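NS3-like protein (Alongshan virus, PDB 6M40) probably hydrolyses ATP and other ribonucleoside triphosphates to drive RNA unwinding, this chain being the RNA helicase domain of a longer viral protein. Local coordinates at residues S166-I170 / I300-E305; A193-V199 / L262-T268; T251-E255 / A291-Q295. One frame throughout, in Å; residues are numbered along the deposited sequence.

Interaction 1: residues S166-I170 / I300-E305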
ATOM      1  N   SER A 166       7.222   8.631 -16.639  1.00 93.79           N
ATOM      2  CA  SER A 166       6.081   9.421 -16.202  1.00 92.61           C
ATOM      3  C   SER A 166       5.454  10.102 -17.413  1.00 91.64           C
ATOM      4  O   SER A 166       5.961  10.010 -18.534  1.00 95.30           O
ATOM      5  CB  SER A 166       6.495  10.443 -15.135  1.00 87.55           C
ATOM      6  OG  SER A 166       7.823  10.880 -15.355  1.00 84.99           O
ATOM      7  N   ASN A 167       4.334  10.792 -17.177  1.00 89.19           N
ATOM      8  CA  ASN A 167       3.718  11.586 -18.236  1.00 89.59           C
ATOM      9  C   ASN A 167       4.654  12.693 -18.700  1.00 86.59           C
ATOM     10  O   ASN A 167       4.935  12.826 -19.896  1.00 90.35           O
ATOM     11  CB  ASN A 167       2.396  12.179 -17.752  1.00 87.66           C
ATOM     12  CG  ASN A 167       1.314  11.140 -17.615  1.00 90.05           C
ATOM     13  OD1 ASN A 167       1.406  10.052 -18.181  1.00 92.10           O
ATOM     14  ND2 ASN A 167       0.272  11.470 -16.868  1.00 89.26           N
ATOM     15  N   TYR A 168       5.129  13.509 -17.767  1.00 82.74           N
ATOM     16  CA  TYR A 168       6.094  14.562 -18.024  1.00 85.48           C
ATOM     17  C   TYR A 168       7.481  14.117 -17.590  1.00 87.00           C
ATOM     18  O   TYR A 168       7.623  13.237 -16.737  1.00 85.03           O
ATOM     19  CB  TYR A 168       5.703  15.842 -17.274  1.00 83.55           C
ATOM     20  CG  TYR A 168       4.399  16.449 -17.733  1.00 81.82           C
ATOM     21  CD1 TYR A 168       3.185  15.956 -17.276  1.00 81.17           C
ATOM     22  CD2 TYR A 168       4.379  17.521 -18.622  1.00 82.58           C
ATOM     23  CE1 TYR A 168       1.989  16.502 -17.693  1.00 83.93           C
ATOM     24  CE2 TYR A 168       3.182  18.077 -19.045  1.00 81.50           C
ATOM     25  CZ  TYR A 168       1.992  17.562 -18.574  1.00 82.10           C
ATOM     26  OH  TYR A 168       0.791  18.098 -18.980  1.00 77.55           O
ATOM     27  N   PRO A 169       8.537  14.702 -18.150  1.00 91.37           N
ATOM     28  CA  PRO A 169       9.885  14.354 -17.691  1.00 91.23           C
ATOM     29  C   PRO A 169      10.052  14.658 -16.209  1.00 83.70           C
ATOM     30  O   PRO A 169       9.362  15.502 -15.634  1.00 80.63           O
ATOM     31  CB  PRO A 169      10.801  15.231 -18.557  1.00 89.30           C
ATOM     32  CG  PRO A 169       9.930  16.368 -19.000  1.00 91.66           C
ATOM     33  CD  PRO A 169       8.561  15.766 -19.172  1.00 86.30           C
ATOM     34  N   ILE A 170      10.982  13.937 -15.589  1.00 82.54           N
ATOM     35  CA  ILE A 170      11.377  14.162 -14.204  1.00 78.75           C
ATOM     36  C   ILE A 170      12.894  14.252 -14.166  1.00 79.72           C
ATOM     37  O   ILE A 170      13.586  13.474 -14.832  1.00 86.62           O
ATOM     38  CB  ILE A 170      10.880  13.035 -13.272  1.00 80.77           C
ATOM     39  CG1 ILE A 170       9.356  12.935 -13.319  1.00 78.96           C
ATOM     40  CG2 ILE A 170      11.354  13.283 -11.845  1.00 77.63           C
ATOM     41  CD1 ILE A 170       8.798  11.743 -12.574  1.00 77.09           C
ATOM     42  N   ILE A 300       5.324  13.221  -8.963  1.00 70.85           N
ATOM     43  CA  ILE A 300       5.604  14.564  -9.458  1.00 72.47           C
ATOM     44  C   ILE A 300       5.453  14.663 -10.970  1.00 80.84           C
ATOM     45  O   ILE A 300       5.187  15.748 -11.487  1.00 81.91           O
ATOM     46  CB  ILE A 300       7.016  15.059  -9.054  1.00 75.83           C
ATOM     47  CG1 ILE A 300       7.870  13.937  -8.455  1.00 71.82           C
ATOM     48  CG2 ILE A 300       6.928  16.234  -8.116  1.00 77.08           C
ATOM     49  CD1 ILE A 300       9.029  13.532  -9.335  1.00 72.99           C
ATOM     50  N   GLY A 301       5.689  13.575 -11.695  1.00 79.77           N
ATOM     51  CA  GLY A 301       5.697  13.695 -13.136  1.00 79.41           C
ATOM     52  C   GLY A 301       4.345  13.590 -13.793  1.00 75.88           C
ATOM     53  O   GLY A 301       4.298  13.507 -15.021  1.00 76.66           O
ATOM     54  N   ARG A 302       3.248  13.605 -13.033  1.00 76.53           N
ATOM     55  CA  ARG A 302       1.960  13.228 -13.606  1.00 83.53           C
ATOM     56  C   ARG A 302       1.337  14.372 -14.397  1.00 86.16           C
ATOM     57  O   ARG A 302       0.915  14.183 -15.543  1.00 85.99           O
ATOM     58  CB  ARG A 302       0.995  12.778 -12.509  1.00 86.80           C
ATOM     59  CG  ARG A 302       1.639  12.158 -11.278  1.00 88.23           C
ATOM     60  CD  ARG A 302       0.588  11.901 -10.204  1.00 91.34           C
ATOM     61  NE  ARG A 302      -0.143  10.644 -10.353  1.00100.61           N
ATOM     62  CZ  ARG A 302       0.336   9.457  -9.990  1.00 95.42           C
ATOM     63  NH1 ARG A 302       1.568   9.356  -9.504  1.00 89.12           N
ATOM     64  NH2 ARG A 302      -0.410   8.366 -10.128  1.00104.23           N
ATOM     65  N   ARG A 303       1.254  15.560 -13.797  1.00 87.02           N
ATOM     66  CA  ARG A 303       0.581  16.696 -14.409  1.00 89.55           C
ATOM     67  C   ARG A 303       1.528  17.827 -14.777  1.00 87.82           C
ATOM     68  O   ARG A 303       1.078  18.850 -15.307  1.00 88.83           O
ATOM     69  CB  ARG A 303      -0.497  17.247 -13.469  1.00101.88           C
ATOM     70  CG  ARG A 303      -1.554  16.244 -13.046  1.00114.61           C
ATOM     71  CD  ARG A 303      -2.773  16.975 -12.505  1.00132.71           C
ATOM     72  NE  ARG A 303      -3.254  16.421 -11.245  1.00143.77           N
ATOM     73  CZ  ARG A 303      -4.037  17.074 -10.392  1.00147.50           C
ATOM     74  NH1 ARG A 303      -4.426  18.313 -10.660  1.00156.08           N
ATOM     75  NH2 ARG A 303      -4.427  16.490  -9.268  1.00148.35           N
ATOM     76  N   ARG A 304       2.820  17.673 -14.519  1.00 84.56           N
ATOM     77  CA  ARG A 304       3.748  18.788 -14.609  1.00 82.49           C
ATOM     78  C   ARG A 304       5.160  18.244 -14.562  1.00 82.57           C
ATOM     79  O   ARG A 304       5.425  17.243 -13.888  1.00 82.84           O
ATOM     80  CB  ARG A 304       3.544  19.765 -13.449  1.00 83.62           C
ATOM     81  CG  ARG A 304       3.052  21.121 -13.829  1.00 87.19           C
ATOM     82  CD  ARG A 304       3.469  22.116 -12.768  1.00 94.02           C
ATOM     83  NE  ARG A 304       2.964  21.789 -11.437  1.00101.05           N
ATOM     84  CZ  ARG A 304       1.690  21.901 -11.073  1.00110.44           C
ATOM     85  NH1 ARG A 304       0.783  22.300 -11.953  1.00112.38           N
ATOM     86  NH2 ARG A 304       1.321  21.602  -9.835  1.00113.54           N
ATOM     87  N   GLU A 305       6.065  18.922 -15.258  1.00 87.61           N
ATOM     88  CA  GLU A 305       7.479  18.704 -14.998  1.00 90.21           C
ATOM     89  C   GLU A 305       7.710  18.691 -13.493  1.00 84.02           C
ATOM     90  O   GLU A 305       7.022  19.378 -12.727  1.00 80.79           O
ATOM     91  CB  GLU A 305       8.327  19.787 -15.664  1.00 94.57           C
ATOM     92  CG  GLU A 305       8.068  19.930 -17.158  1.00106.56           C
ATOM     93  CD  GLU A 305       9.244  19.513 -18.025  1.00112.77           C
ATOM     94  OE1 GLU A 305      10.334  19.232 -17.488  1.00116.73           O
ATOM     95  OE2 GLU A 305       9.072  19.455 -19.260  1.00124.72           O
TER

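Interaction 2: residues A193-V199 / L262-T268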
ATOM      1  N   ALA A 193       7.301  26.949  -4.795  1.00 83.77           N
ATOM      2  CA  ALA A 193       6.628  25.891  -5.531  1.00 84.55           C
ATOM      3  C   ALA A 193       5.789  25.079  -4.552  1.00 80.52           C
ATOM      4  O   ALA A 193       5.810  25.307  -3.335  1.00 80.46           O
ATOM      5  CB  ALA A 193       7.631  24.993  -6.269  1.00 83.04           C
ATOM      6  N   ARG A 194       5.029  24.136  -5.094  1.00 85.60           N
ATOM      7  CA  ARG A 194       4.409  23.088  -4.299  1.00 82.00           C
ATOM      8  C   ARG A 194       5.412  21.948  -4.155  1.00 81.68           C
ATOM      9  O   ARG A 194       5.847  21.373  -5.158  1.00 80.28           O
ATOM     10  CB  ARG A 194       3.130  22.597  -4.963  1.00 91.88           C
ATOM     11  CG  ARG A 194       1.874  23.428  -4.711  1.00 98.43           C
ATOM     12  CD  ARG A 194       0.677  22.598  -5.160  1.00113.47           C
ATOM     13  NE  ARG A 194      -0.624  23.142  -4.793  1.00119.79           N
ATOM     14  CZ  ARG A 194      -1.778  22.633  -5.216  1.00126.38           C
ATOM     15  NH1 ARG A 194      -1.781  21.580  -6.022  1.00132.38           N
ATOM     16  NH2 ARG A 194      -2.927  23.176  -4.840  1.00129.22           N
ATOM     17  N   VAL A 195       5.786  21.631  -2.917  1.00 80.09           N
ATOM     18  CA  VAL A 195       6.835  20.657  -2.647  1.00 80.51           C
ATOM     19  C   VAL A 195       6.340  19.655  -1.606  1.00 75.69           C
ATOM     20  O   VAL A 195       5.412  19.925  -0.840  1.00 75.24           O
ATOM     21  CB  VAL A 195       8.143  21.357  -2.187  1.00 76.28           C
ATOM     22  CG1 VAL A 195       8.638  20.790  -0.864  1.00 74.98           C
ATOM     23  CG2 VAL A 195       9.203  21.239  -3.258  1.00 76.50           C
ATOM     24  N   ALA A 196       6.977  18.481  -1.582  1.00 73.42           N
ATOM     25  CA  ALA A 196       6.632  17.433  -0.627  1.00 72.46           C
ATOM     26  C   ALA A 196       7.863  16.658  -0.178  1.00 67.89           C
ATOM     27  O   ALA A 196       8.741  16.332  -0.985  1.00 67.10           O
ATOM     28  CB  ALA A 196       5.619  16.444  -1.211  1.00 75.37           C
ATOM     29  N   VAL A 197       7.894  16.320   1.108  1.00 68.45           N
ATOM     30  CA  VAL A 197       8.993  15.579   1.715  1.00 68.43           C
ATOM     31  C   VAL A 197       8.459  14.258   2.252  1.00 69.82           C
ATOM     32  O   VAL A 197       7.517  14.243   3.053  1.00 70.78           O
ATOM     33  CB  VAL A 197       9.662  16.385   2.844  1.00 66.53           C
ATOM     34  CG1 VAL A 197      11.011  15.770   3.200  1.00 60.05           C
ATOM     35  CG2 VAL A 197       9.813  17.834   2.435  1.00 75.76           C
ATOM     36  N   PHE A 198       9.073  13.155   1.832  1.00 69.13           N
ATOM     37  CA  PHE A 198       8.693  11.820   2.285  1.00 72.95           C
ATOM     38  C   PHE A 198       9.634  11.396   3.407  1.00 69.04           C
ATOM     39  O   PHE A 198      10.817  11.125   3.173  1.00 64.16           O
ATOM     40  CB  PHE A 198       8.710  10.834   1.123  1.00 71.91           C
ATOM     41  CG  PHE A 198       7.409  10.775   0.371  1.00 70.65           C
ATOM     42  CD1 PHE A 198       6.301  10.166   0.944  1.00 73.43           C
ATOM     43  CD2 PHE A 198       7.284  11.322  -0.899  1.00 70.86           C
ATOM     44  CE1 PHE A 198       5.095  10.106   0.268  1.00 78.75           C
ATOM     45  CE2 PHE A 198       6.079  11.260  -1.575  1.00 75.98           C
ATOM     46  CZ  PHE A 198       4.990  10.652  -0.990  1.00 80.41           C
ATOM     47  N   VAL A 199       9.086  11.322   4.616  1.00 75.50           N
ATOM     48  CA  VAL A 199       9.836  11.131   5.855  1.00 76.05           C
ATOM     49  C   VAL A 199       9.458   9.786   6.471  1.00 75.21           C
ATOM     50  O   VAL A 199       8.287   9.392   6.408  1.00 80.99           O
ATOM     51  CB  VAL A 199       9.564  12.304   6.814  1.00 76.47           C
ATOM     52  CG1 VAL A 199       9.751  11.886   8.262  1.00 77.29           C
ATOM     53  CG2 VAL A 199      10.457  13.484   6.461  1.00 72.06           C
ATOM     54  N   LEU A 262       1.960  18.620  -7.379  1.00112.85           N
ATOM     55  CA  LEU A 262       3.052  19.488  -6.945  1.00103.95           C
ATOM     56  C   LEU A 262       4.211  19.435  -7.936  1.00 94.05           C
ATOM     57  O   LEU A 262       4.187  18.692  -8.922  1.00 91.66           O
ATOM     58  CB  LEU A 262       3.527  19.086  -5.552  1.00 99.18           C
ATOM     59  CG  LEU A 262       3.521  17.578  -5.304  1.00100.48           C
ATOM     60  CD1 LEU A 262       4.227  16.806  -6.414  1.00 96.75           C
ATOM     61  CD2 LEU A 262       4.166  17.258  -3.962  1.00 91.02           C
ATOM     62  N   ASP A 263       5.250  20.226  -7.640  1.00 86.06           N
ATOM     63  CA  ASP A 263       6.345  20.470  -8.566  1.00 84.33           C
ATOM     64  C   ASP A 263       7.646  19.750  -8.213  1.00 80.67           C
ATOM     65  O   ASP A 263       8.507  19.622  -9.088  1.00 80.99           O
ATOM     66  CB  ASP A 263       6.636  21.984  -8.663  1.00 84.66           C
ATOM     67  CG  ASP A 263       5.412  22.812  -9.053  1.00 85.65           C
ATOM     68  OD1 ASP A 263       4.676  22.423  -9.985  1.00 88.92           O
ATOM     69  OD2 ASP A 263       5.194  23.874  -8.432  1.00 78.18           O
ATOM     70  N   ALA A 264       7.824  19.287  -6.974  1.00 83.35           N
ATOM     71  CA  ALA A 264       9.051  18.578  -6.611  1.00 76.06           C
ATOM     72  C   ALA A 264       8.813  17.669  -5.413  1.00 72.52           C
ATOM     73  O   ALA A 264       7.872  17.860  -4.639  1.00 74.34           O
ATOM     74  CB  ALA A 264      10.195  19.555  -6.303  1.00 73.06           C
ATOM     75  N   VAL A 265       9.717  16.700  -5.248  1.00 72.82           N
ATOM     76  CA  VAL A 265       9.647  15.696  -4.188  1.00 69.58           C
ATOM     77  C   VAL A 265      11.036  15.504  -3.592  1.00 67.09           C
ATOM     78  O   VAL A 265      12.006  15.295  -4.326  1.00 69.91           O
ATOM     79  CB  VAL A 265       9.112  14.349  -4.720  1.00 69.19           C
ATOM     80  CG1 VAL A 265       9.520  13.205  -3.802  1.00 71.19           C
ATOM     81  CG2 VAL A 265       7.605  14.388  -4.892  1.00 70.98           C
ATOM     82  N   PHE A 266      11.133  15.552  -2.265  1.00 67.47           N
ATOM     83  CA  PHE A 266      12.379  15.276  -1.555  1.00 71.31           C
ATOM     84  C   PHE A 266      12.245  13.958  -0.803  1.00 69.90           C
ATOM     85  O   PHE A 266      11.355  13.810   0.042  1.00 71.48           O
ATOM     86  CB  PHE A 266      12.727  16.416  -0.598  1.00 75.77           C
ATOM     87  CG  PHE A 266      13.136  17.669  -1.298  1.00 73.90           C
ATOM     88  CD1 PHE A 266      12.184  18.557  -1.762  1.00 76.24           C
ATOM     89  CD2 PHE A 266      14.474  17.948  -1.517  1.00 74.26           C
ATOM     90  CE1 PHE A 266      12.558  19.711  -2.421  1.00 73.55           C
ATOM     91  CE2 PHE A 266      14.852  19.099  -2.171  1.00 82.15           C
ATOM     92  CZ  PHE A 266      13.891  19.982  -2.624  1.00 78.62           C
ATOM     93  N   ASP A 267      13.120  13.003  -1.111  1.00 70.74           N
ATOM     94  CA  ASP A 267      13.013  11.641  -0.603  1.00 65.98           C
ATOM     95  C   ASP A 267      14.092  11.401   0.443  1.00 64.82           C
ATOM     96  O   ASP A 267      15.286  11.431   0.136  1.00 68.08           O
ATOM     97  CB  ASP A 267      13.130  10.625  -1.739  1.00 66.55           C
ATOM     98  CG  ASP A 267      12.397   9.317  -1.445  1.00 74.11           C
ATOM     99  OD1 ASP A 267      12.192   8.969  -0.258  1.00 69.76           O
ATOM    100  OD2 ASP A 267      12.020   8.625  -2.417  1.00 78.22           O
ATOM    101  N   THR A 268      13.663  11.176   1.683  1.00 67.96           N
ATOM    102  CA  THR A 268      14.555  10.591   2.679  1.00 63.81           C
ATOM    103  C   THR A 268      15.120   9.269   2.190  1.00 61.68           C
ATOM    104  O   THR A 268      16.275   8.932   2.469  1.00 59.95           O
ATOM    105  CB  THR A 268      13.802  10.351   3.983  1.00 65.49           C
ATOM    106  OG1 THR A 268      12.971  11.473   4.291  1.00 74.80           O
ATOM    107  CG2 THR A 268      14.772  10.110   5.123  1.00 71.15           C
TER

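Interaction 3: residues T251-E255 / A291-Q295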
ATOM      1  N   THR A 251       4.391  11.013   5.805  1.00100.66           N
ATOM      2  CA  THR A 251       4.749   9.602   5.914  1.00 96.90           C
ATOM      3  C   THR A 251       4.245   8.930   4.652  1.00 95.57           C
ATOM      4  O   THR A 251       3.919   9.624   3.688  1.00 97.78           O
ATOM      5  CB  THR A 251       4.154   8.985   7.169  1.00100.56           C
ATOM      6  OG1 THR A 251       2.742   8.801   7.007  1.00111.37           O
ATOM      7  CG2 THR A 251       4.399   9.914   8.364  1.00 97.29           C
ATOM      8  N   SER A 252       4.177   7.603   4.625  1.00 96.69           N
ATOM      9  CA  SER A 252       3.877   6.960   3.358  1.00 96.63           C
ATOM     10  C   SER A 252       2.385   6.908   3.036  1.00103.48           C
ATOM     11  O   SER A 252       2.020   6.310   2.022  1.00103.16           O
ATOM     12  CB  SER A 252       4.455   5.547   3.332  1.00 98.65           C
ATOM     13  OG  SER A 252       4.656   5.121   1.998  1.00100.43           O
ATOM     14  N   ILE A 253       1.504   7.504   3.844  1.00105.37           N
ATOM     15  CA  ILE A 253       0.089   7.496   3.474  1.00109.74           C
ATOM     16  C   ILE A 253      -0.094   8.199   2.139  1.00110.71           C
ATOM     17  O   ILE A 253      -0.835   7.729   1.269  1.00113.89           O
ATOM     18  CB  ILE A 253      -0.820   8.142   4.546  1.00131.08           C
ATOM     19  CG1 ILE A 253      -0.047   8.756   5.720  1.00136.37           C
ATOM     20  CG2 ILE A 253      -1.892   7.159   5.007  1.00144.64           C
ATOM     21  CD1 ILE A 253      -0.191  10.254   5.773  1.00142.65           C
ATOM     22  N   SER A 254       0.573   9.344   1.963  1.00110.60           N
ATOM     23  CA  SER A 254       0.467  10.107   0.726  1.00105.61           C
ATOM     24  C   SER A 254       0.917   9.305  -0.482  1.00102.16           C
ATOM     25  O   SER A 254       0.575   9.658  -1.615  1.00 97.81           O
ATOM     26  CB  SER A 254       1.309  11.377   0.830  1.00 99.38           C
ATOM     27  OG  SER A 254       1.134  12.019   2.080  1.00102.32           O
ATOM     28  N   GLU A 255       1.677   8.243  -0.261  1.00109.33           N
ATOM     29  CA  GLU A 255       2.242   7.439  -1.328  1.00102.91           C
ATOM     30  C   GLU A 255       1.190   6.899  -2.295  1.00100.56           C
ATOM     31  O   GLU A 255       1.388   6.922  -3.511  1.00 88.57           O
ATOM     32  CB  GLU A 255       3.041   6.275  -0.736  1.00 30.00           C
ATOM     33  CG  GLU A 255       3.736   5.409  -1.774  1.00 30.00           C
ATOM     34  CD  GLU A 255       3.687   3.933  -1.426  1.00 30.00           C
ATOM     35  OE1 GLU A 255       3.077   3.585  -0.394  1.00 30.00           O
ATOM     36  OE2 GLU A 255       4.261   3.123  -2.184  1.00 30.00           O
ATOM     37  N   ALA A 291      10.316  -0.430  -4.817  1.00 66.11           N
ATOM     38  CA  ALA A 291       8.936  -0.129  -5.172  1.00 64.30           C
ATOM     39  C   ALA A 291       8.407   1.064  -4.387  1.00 65.96           C
ATOM     40  O   ALA A 291       7.565   1.818  -4.888  1.00 63.24           O
ATOM     41  CB  ALA A 291       8.063  -1.358  -4.931  1.00 69.46           C
ATOM     42  N   GLN A 292       8.885   1.248  -3.157  1.00 70.67           N
ATOM     43  CA  GLN A 292       8.472   2.394  -2.355  1.00 71.60           C
ATOM     44  C   GLN A 292       8.930   3.702  -2.990  1.00 69.55           C
ATOM     45  O   GLN A 292       8.123   4.608  -3.227  1.00 70.42           O
ATOM     46  CB  GLN A 292       9.043   2.256  -0.945  1.00 74.76           C
ATOM     47  CG  GLN A 292       8.665   3.369   0.015  1.00 81.01           C
ATOM     48  CD  GLN A 292       7.245   3.265   0.485  1.00 82.06           C
ATOM     49  OE1 GLN A 292       6.485   4.230   0.406  1.00 83.00           O
ATOM     50  NE2 GLN A 292       6.864   2.088   0.975  1.00 91.54           N
ATOM     51  N   THR A 293      10.229   3.817  -3.276  1.00 71.55           N
ATOM     52  CA  THR A 293      10.754   5.035  -3.885  1.00 69.37           C
ATOM     53  C   THR A 293      10.204   5.246  -5.286  1.00 69.00           C
ATOM     54  O   THR A 293      10.003   6.392  -5.711  1.00 71.44           O
ATOM     55  CB  THR A 293      12.276   4.981  -3.946  1.00 67.51           C
ATOM     56  OG1 THR A 293      12.685   3.807  -4.659  1.00 68.82           O
ATOM     57  CG2 THR A 293      12.874   4.960  -2.549  1.00 68.96           C
ATOM     58  N   CYS A 294       9.953   4.160  -6.014  1.00 64.98           N
ATOM     59  CA  CYS A 294       9.355   4.292  -7.335  1.00 66.50           C
ATOM     60  C   CYS A 294       7.996   4.980  -7.267  1.00 68.87           C
ATOM     61  O   CYS A 294       7.613   5.687  -8.199  1.00 70.06           O
ATOM     62  CB  CYS A 294       9.213   2.917  -7.979  1.00 65.71           C
ATOM     63  SG  CYS A 294       8.358   2.978  -9.551  1.00 71.98           S
ATOM     64  N   GLN A 295       7.246   4.771  -6.190  1.00 72.45           N
ATOM     65  CA  GLN A 295       5.957   5.424  -6.010  1.00 74.55           C
ATOM     66  C   GLN A 295       6.083   6.813  -5.401  1.00 75.53           C
ATOM     67  O   GLN A 295       5.324   7.717  -5.772  1.00 72.72           O
ATOM     68  CB  GLN A 295       5.045   4.565  -5.132  1.00 78.59           C
ATOM     69  CG  GLN A 295       4.285   3.473  -5.897  1.00 85.63           C
ATOM     70  CD  GLN A 295       3.056   4.013  -6.611  1.00 91.99           C
ATOM     71  OE1 GLN A 295       2.865   3.780  -7.801  1.00 89.01           O
ATOM     72  NE2 GLN A 295       2.206   4.725  -5.879  1.00101.70           N
TER

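Interaction 1: residues S166-I170 / I300-E305
The Tyr168 ring lies with one face over the backbone of Arg304, whose CA is 3.9 Å above the ring plane and displaced toward the rim, while the carbonyl oxygens Gly301 O and Arg302 O meet the edge of the ring in its plane. On that edge Tyr168 CE1 is 3.3 Å from Arg302 O. With CG beside the backbone N (chi1 -64°), the ring swings across 302-304 and covers main-chain atoms; the CB atoms of Arg302, Arg303 and Arg304 leave the backbone away from 166-170, and Arg304 pairs with Asp263 and Asp261.

The amide of Asn167 shares the acceptor Arg302 O with the ring edge. Its ND2 donates to this oxygen at 3.1 Å; the acceptor is only 6° out of the amide plane, and the donor sits on a lone pair of the carbonyl. Tyr168 N gives a straighter bond to Gly301 O (2.9 Å, 169° at the hydrogen). Ser166 OG bonds back to Tyr168 O and braces its own loop. Pro169 CG rests against the Glu305 carboxylate, and Ile170 CG2 meets Ile300 CD1, the two side chains crossing at about a right angle.

Residues 300-302 probably end helicase motif VI (QRxGRxGR), and a weak Asn167–His26 bond reaches toward the P-loop. The carbonyls of Gly301 and Arg302 are engaged by N-H donors and by a ring edge, so the probable end of the motif is held largely through its main-chain carbonyls.

Interaction 2: residues A193-V199 / L262-T268
Strands 194-198 and 264-267 are neighbouring parallel strands of the second RecA-like domain, with Val195 beside Ala264, Ala196 beside Val265, Val197 beside Phe266 and Phe198 beside Asp267. Their axes come within 4.8 Å and differ in direction by 18°. Ala196 and Phe266 each bond through both N and O: Ala196 N to Ala264 O, Phe266 N to Ala196 O at 2.8 Å, and Phe198 N to Phe266 O. Thr268 N closes the ladder on Phe198 O (3.2 Å). At the start, Asp263 N bonds to Arg194 O at 2.8 Å.

Strand 246-250 bonds to the far edge of 194-198, and 306-311 lies beyond 264-267, which makes this an interior pair of a mixed sheet, parallel at this place. On one face Val195 CG2 touches Ala264 CB and reaches the edge of the Phe266 ring in its plane, 3.8 Å from CE1; helix 179-189 covers this layer through Tyr186 and Val183. The other face carries Ala196 CB against Leu262 CD2, and Phe198 CD2 4.1 Å from Val265 CG1. Asp267, turned with CG anti to the backbone N (chi1 -152°), directs its carboxylate to Tyr308 OH, and the same face meets helix 290-297 at Thr293 and Arg296.

Interaction 3: residues T251-E255 / A291-Q295
Glu255 reaches across to helix 290-297 and lies between Gln292 and Gln295. Its CB is still 4.2 Å from Gln292 OE1, the nearest atom of the helix. Because CG stands anti to the backbone N (chi1 -177°), the chain leaves the loop directly toward the helix, and CG comes 3.7 Å from Gln295 CB. A bend at chi2 then lays the carboxylate beneath the amide oxygen of Gln292: this OE1 is 3.4 Å from Glu255 CD and about equally far from both carboxylate oxygens, so it sits over the flat face of the group. The amide and carboxylate planes are 41° apart. At the tip, Glu255 OE2 lies 3.4 Å from Gln295 CB, against the aliphatic base of that side chain.

The loop 251-255 has the sequence TSISE, which probably belongs to motif V of NS3-type helicases, and Gln295 probably opens motif VI (QRxGRxGR). In related viral helicases these motifs line the ATP cleft between the two RecA-like domains; consistent with that, Gln295 also touches Glu117 of the DETH sequence in the first domain. The contact therefore joins the probable motif V to the helix on which motif VI probably begins, on the side that faces the first domain.

Ser252 provides the firmer polar link. Its OG donates to Gln292 OE1 at 2.6 Å, arriving tilted 28° from the carbonyl plane, and so the amide oxygen above the carboxylate is fixed by a hydroxyl of the same loop. The backbone N of Gln292, in the first turn of helix 290-297, bonds to Thr289 OG1. From the other glutamine, Gln295 NE2 makes a weak bond to Glu255 O at 3.3 Å, at the last residue before the unmodelled 256-260.

All three contacts lie in the second RecA-like domain, and interactions 2 and 3 are nested within the chain span closed by interaction 1. Interaction 2 is the bridge. Its centre is 13 Å from that of interaction 1, which it meets through the Arg304–Asp263 salt bridge and through Ile300 CG2 packed on Leu262; its centre is 12 Å from that of interaction 3, where Phe198 CE1 lies 3.6 Å from Thr251 O. Interactions 1 and 3 are not in contact, their nearest atoms being about 6 Å apart, yet each touches an end of the probable motif VI. Both reach the first domain near the presumed ATP cleft, through the weak Asn167–His26 bond and the Gln295–Glu117 contact respectively.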